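Local coordinates for protein BIS(5'-nucleosyl)-tetraphosphatase (Diadenosine tetraphosphatase), putative (Plasmodium falciparum, PDB 5CFJ) that probably hydrolyses diadenosine tetraphosphate asymmetrically, as a nucleotide-binding member of the Nudix hydrolase family, at residues F30-L35 with Y98-L103; G10-R15 with A137-E142. All coordinates share one frame; numbering follows the deposited sequence.

Interaction 1: F30-L35 with Y98-L103; sequences FEFLFL and YYLAML
With its CG anti to the carbonyl carbon (chi1 -64°), the Phe30 ring rises from its strand to meet Met102, whose own chain, in one of its two modelled conformers, runs extended as far as SD and then bends at chi3 (-59°), turning the terminal methyl back to the ring. In that conformer the two side chains cross at about a right angle, and Met102 CE lies 3.9 Å from Phe30 CE1, approaching obliquely. Two residues further along strand 30-37 and two residues earlier on strand 92-103, Phe32 and Leu100 make the second touch: Leu100 CD1 comes to the edge of the ring, near its plane, 4.2 Å from Phe32 CE2. Together these apolar touches bury 102 Å², both sides summed. The strands themselves stay far apart, the nearest CA atoms, those of Phe32 and Met102, being 9.2 Å from each other. In the mixed sheet of the Nudix fold, strand 6-16 runs between them, antiparallel to strand 30-37 and parallel to strand 92-103, and these side chains meet across it on one face. Helix 134-147 packs on that same group, with Leu147 against Phe30, Glu144 against Phe32 and Phe146 against Leu100. Phe30, Phe32 and Leu100 are buried, whereas Met102 is partly exposed, and its side chain lies about 4 Å from a bound di(hydroxyethyl)ether.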
# COMPACT_ATOMS: atom_id res chain seq x y z
N PHE A 30 3.32 -7.11 12.00
CA PHE A 30 2.40 -6.97 10.89
C PHE A 30 3.11 -7.13 9.57
O PHE A 30 4.32 -6.95 9.49
CB PHE A 30 1.70 -5.62 10.95
CG PHE A 30 0.85 -5.45 12.16
CD1 PHE A 30 -0.48 -5.82 12.14
CD2 PHE A 30 1.40 -4.99 13.34
CE1 PHE A 30 -1.26 -5.69 13.28
CE2 PHE A 30 0.63 -4.86 14.48
CZ PHE A 30 -0.70 -5.22 14.45
N GLU A 31 2.35 -7.47 8.55
CA GLU A 31 2.85 -7.50 7.19
C GLU A 31 1.99 -6.58 6.34
O GLU A 31 0.83 -6.36 6.66
CB GLU A 31 2.82 -8.92 6.61
CG GLU A 31 3.79 -9.87 7.26
CD GLU A 31 3.52 -11.33 6.91
OE1 GLU A 31 2.35 -11.71 6.67
OE2 GLU A 31 4.49 -12.12 6.90
N PHE A 32 2.55 -6.10 5.24
CA PHE A 32 1.91 -5.14 4.37
C PHE A 32 1.92 -5.67 2.95
O PHE A 32 2.95 -6.18 2.49
CB PHE A 32 2.63 -3.80 4.44
CG PHE A 32 2.67 -3.20 5.82
CD1 PHE A 32 3.70 -3.52 6.70
CD2 PHE A 32 1.67 -2.34 6.24
CE1 PHE A 32 3.72 -2.99 7.98
CE2 PHE A 32 1.69 -1.79 7.50
CZ PHE A 32 2.72 -2.11 8.37
N LEU A 33 0.81 -5.51 2.24
CA LEU A 33 0.73 -6.04 0.88
C LEU A 33 1.41 -5.12 -0.11
O LEU A 33 0.98 -3.99 -0.32
CB LEU A 33 -0.73 -6.26 0.48
CG LEU A 33 -0.96 -6.80 -0.93
CD1 LEU A 33 -0.30 -8.16 -1.10
CD2 LEU A 33 -2.46 -6.89 -1.24
N PHE A 34 2.48 -5.62 -0.72
CA PHE A 34 3.22 -4.87 -1.73
C PHE A 34 3.12 -5.57 -3.08
O PHE A 34 3.14 -6.79 -3.16
CB PHE A 34 4.69 -4.68 -1.30
CG PHE A 34 4.90 -3.46 -0.47
CD1 PHE A 34 5.66 -2.42 -0.95
CD2 PHE A 34 4.30 -3.33 0.78
CE1 PHE A 34 5.84 -1.27 -0.22
CE2 PHE A 34 4.48 -2.18 1.52
CZ PHE A 34 5.25 -1.14 1.02
N LEU A 35 3.00 -4.75 -4.11
CA LEU A 35 2.77 -5.21 -5.47
C LEU A 35 3.94 -4.80 -6.35
O LEU A 35 4.39 -3.65 -6.29
CB LEU A 35 1.47 -4.62 -6.02
CG LEU A 35 0.25 -4.70 -5.11
CD1 LEU A 35 -0.94 -4.03 -5.79
CD2 LEU A 35 -0.10 -6.13 -4.76
N TYR A 98 -1.59 7.43 1.59
CA TYR A 98 -1.94 6.06 1.97
C TYR A 98 -2.84 6.07 3.19
O TYR A 98 -2.57 6.80 4.15
CB TYR A 98 -0.70 5.23 2.25
CG TYR A 98 0.15 4.97 1.04
CD1 TYR A 98 -0.21 3.98 0.12
CD2 TYR A 98 1.32 5.70 0.80
CE1 TYR A 98 0.58 3.73 -0.99
CE2 TYR A 98 2.10 5.44 -0.30
CZ TYR A 98 1.73 4.46 -1.20
OH TYR A 98 2.51 4.20 -2.31
N TYR A 99 -3.88 5.24 3.15
CA TYR A 99 -4.82 5.06 4.25
C TYR A 99 -4.63 3.65 4.77
O TYR A 99 -4.72 2.70 4.01
CB TYR A 99 -6.27 5.26 3.77
CG TYR A 99 -6.50 6.58 3.05
CD1 TYR A 99 -6.30 6.67 1.68
CD2 TYR A 99 -6.88 7.72 3.74
CE1 TYR A 99 -6.50 7.86 1.01
CE2 TYR A 99 -7.09 8.92 3.07
CZ TYR A 99 -6.88 8.98 1.71
OH TYR A 99 -7.07 10.15 1.03
N LEU A 100 -4.37 3.51 6.06
CA LEU A 100 -4.12 2.19 6.64
C LEU A 100 -5.40 1.38 6.77
O LEU A 100 -6.44 1.90 7.19
CB LEU A 100 -3.48 2.35 8.02
CG LEU A 100 -3.03 1.09 8.77
CD1 LEU A 100 -1.92 0.35 8.04
CD2 LEU A 100 -2.59 1.44 10.18
N ALA A 101 -5.34 0.10 6.43
CA ALA A 101 -6.47 -0.80 6.64
C ALA A 101 -5.96 -2.17 7.05
O ALA A 101 -4.89 -2.58 6.60
CB ALA A 101 -7.32 -0.90 5.39
N MET A 102 -6.70 -2.87 7.89
CA MET A 102 -6.32 -4.22 8.27
C MET A 102 -7.22 -5.24 7.61
O MET A 102 -8.44 -5.24 7.76
CB MET A 102 -6.35 -4.40 9.78
CG MET A 102 -5.69 -5.70 10.22
SD MET A 102 -5.80 -5.94 12.00
CE MET A 102 -4.96 -4.49 12.61
N LEU A 103 -6.58 -6.13 6.85
CA LEU A 103 -7.27 -7.22 6.21
C LEU A 103 -7.73 -8.16 7.30
O LEU A 103 -6.93 -8.58 8.14
CB LEU A 103 -6.34 -7.91 5.22
CG LEU A 103 -6.95 -8.98 4.32
CD1 LEU A 103 -7.99 -8.38 3.37
CD2 LEU A 103 -5.84 -9.66 3.57

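Interaction 2: G10-R15 with A137-E142; sequences GILLCR and ADLLKE. With SO4 (sulfate ion), chain D.
Leu12 projects from strand 6-16 straight at helix 134-147 and places one methyl against each of two consecutive leucines. This is strand-to-helix packing in the Nudix fold, where the helix lies over one face of the mixed sheet. Leu12 and Leu139 reach toward each other tip to tip: Leu12 CD2 is 3.8 Å from Leu139 CG and 3.9 Å from Leu139 CD2, so the methyl sits at the fork of the other leucine. Both side chains hold CG anti to the backbone N, which lets the two branched ends meet in this way. Leu140 arrives differently. Its CG stands beside the backbone N, chi1 -57°, and its side chain crosses Leu12 at a slant, bringing Leu140 CD2 to 3.7 Å from Leu12 CD1. The two leucines thus engage different branches, so each methyl of Leu12 has its own leucine partner on the helix. All three are buried; Phe32 packs on Leu12 and Leu140, and Tyr98 on Leu139. At the far end of the strand segment the chemistry changes. Arg15 pairs through NE with Glu31 in a salt bridge, donates from NH1 to the backbone O of Asn106 and makes a cation-pi contact with Trp121. Its guanidinium also grips a sulfate ion, probably from the crystallisation liquor, by two hydrogen bonds along its edge. Arg15 NH1 to sulfate O2 is 3.0 Å and nearly straight at 166°, with O2 in the guanidinium plane; Arg15 NH2 to sulfate O3 is shorter, 2.8 Å, but more bent, at 150°.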
# COMPACT_ATOMS: atom_id res chain seq x y z
N GLY A 10 -3.85 5.43 -2.08
CA GLY A 10 -3.81 3.99 -1.95
C GLY A 10 -4.17 3.51 -0.57
O GLY A 10 -4.25 4.28 0.39
N ILE A 11 -4.41 2.21 -0.48
CA ILE A 11 -4.64 1.58 0.81
C ILE A 11 -3.34 0.91 1.23
O ILE A 11 -2.79 0.08 0.50
CB ILE A 11 -5.78 0.53 0.77
CG1 ILE A 11 -7.12 1.16 0.38
CG2 ILE A 11 -5.87 -0.21 2.12
CD1 ILE A 11 -7.68 2.13 1.43
N LEU A 12 -2.82 1.31 2.39
CA LEU A 12 -1.74 0.57 3.01
C LEU A 12 -2.40 -0.59 3.75
O LEU A 12 -2.86 -0.45 4.89
CB LEU A 12 -0.91 1.45 3.94
CG LEU A 12 0.25 0.75 4.65
CD1 LEU A 12 1.24 0.22 3.62
CD2 LEU A 12 0.92 1.71 5.62
N LEU A 13 -2.51 -1.70 3.05
CA LEU A 13 -3.21 -2.88 3.55
C LEU A 13 -2.25 -3.72 4.37
O LEU A 13 -1.19 -4.11 3.90
CB LEU A 13 -3.79 -3.69 2.39
CG LEU A 13 -4.73 -4.82 2.78
CD1 LEU A 13 -6.00 -4.28 3.45
CD2 LEU A 13 -5.08 -5.66 1.56
N CYS A 14 -2.63 -3.99 5.62
CA CYS A 14 -1.81 -4.79 6.52
C CYS A 14 -2.57 -6.01 7.01
O CYS A 14 -3.79 -6.10 6.85
CB CYS A 14 -1.31 -3.95 7.70
SG CYS A 14 -2.53 -3.53 8.95
N ARG A 15 -1.84 -6.95 7.59
CA ARG A 15 -2.43 -8.10 8.25
C ARG A 15 -1.54 -8.48 9.42
O ARG A 15 -0.33 -8.23 9.40
CB ARG A 15 -2.58 -9.28 7.28
CG ARG A 15 -1.27 -9.91 6.84
CD ARG A 15 -1.49 -11.00 5.82
NE ARG A 15 -0.25 -11.74 5.57
CZ ARG A 15 -0.14 -12.76 4.72
NH1 ARG A 15 -1.20 -13.17 4.04
NH2 ARG A 15 1.03 -13.36 4.56
N ALA A 137 9.59 3.08 3.44
CA ALA A 137 10.12 2.31 4.55
C ALA A 137 9.64 2.90 5.88
O ALA A 137 9.16 2.20 6.81
CB ALA A 137 11.64 2.27 4.49
N ASP A 138 9.75 4.22 5.95
CA ASP A 138 9.38 4.93 7.15
C ASP A 138 7.88 4.86 7.37
O ASP A 138 7.43 4.73 8.51
CB ASP A 138 9.85 6.38 7.09
CG ASP A 138 11.36 6.49 7.14
OD1 ASP A 138 12.02 5.48 7.47
OD2 ASP A 138 11.89 7.57 6.85
N LEU A 139 7.09 4.92 6.29
CA LEU A 139 5.65 4.71 6.39
C LEU A 139 5.36 3.39 7.08
O LEU A 139 4.50 3.33 7.97
CB LEU A 139 5.02 4.74 5.00
CG LEU A 139 3.53 4.38 4.93
CD1 LEU A 139 2.66 5.44 5.60
CD2 LEU A 139 3.11 4.19 3.47
N LEU A 140 6.05 2.32 6.68
CA LEU A 140 5.75 1.03 7.31
C LEU A 140 6.08 1.03 8.80
O LEU A 140 5.30 0.52 9.64
CB LEU A 140 6.51 -0.11 6.62
CG LEU A 140 6.25 -0.24 5.12
CD1 LEU A 140 6.86 -1.54 4.60
CD2 LEU A 140 4.77 -0.17 4.81
N LYS A 141 7.23 1.61 9.15
CA LYS A 141 7.58 1.65 10.58
C LYS A 141 6.59 2.47 11.40
O LYS A 141 6.18 2.08 12.51
CB LYS A 141 8.99 2.20 10.77
CG LYS A 141 10.08 1.25 10.33
CD LYS A 141 11.45 1.79 10.72
CE LYS A 141 11.53 2.05 12.21
NZ LYS A 141 11.43 0.80 13.01
N GLU A 142 6.19 3.62 10.87
CA GLU A 142 5.25 4.48 11.58
C GLU A 142 3.85 3.85 11.68
O GLU A 142 3.18 3.96 12.72
CB GLU A 142 5.22 5.85 10.90
CG GLU A 142 6.60 6.52 10.98
CD GLU A 142 6.72 7.86 10.27
OE1 GLU A 142 5.70 8.36 9.74
OE2 GLU A 142 7.84 8.42 10.23
S SO4 D . 0.80 -15.39 1.43
O1 SO4 D . 0.87 -14.68 0.16
O2 SO4 D . -0.53 -15.23 2.01
O3 SO4 D . 1.81 -14.85 2.34
O4 SO4 D . 1.06 -16.81 1.20

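Overall arrangement
Both contacts are buried, their centres 5 Å apart, and both draw on the same mixed sheet and on helix 134-147. Interaction 1 links two strands that are not paired with each other, setting two phenylalanine rings against a thioether methyl and a leucine methyl; interaction 2 ties the strand between them to the helix through leucines alone. Backbone pairing joins the two, since Leu103 N probably bonds to Cys14 O at 2.8 Å. A side-chain touch adds to this, Leu100 CD1 packing 3.4 Å from Leu12 O. Polar chemistry appears toward the ends of the segments: an ionic cluster lies at the Arg15 end of the strand in interaction 2, away from its leucines.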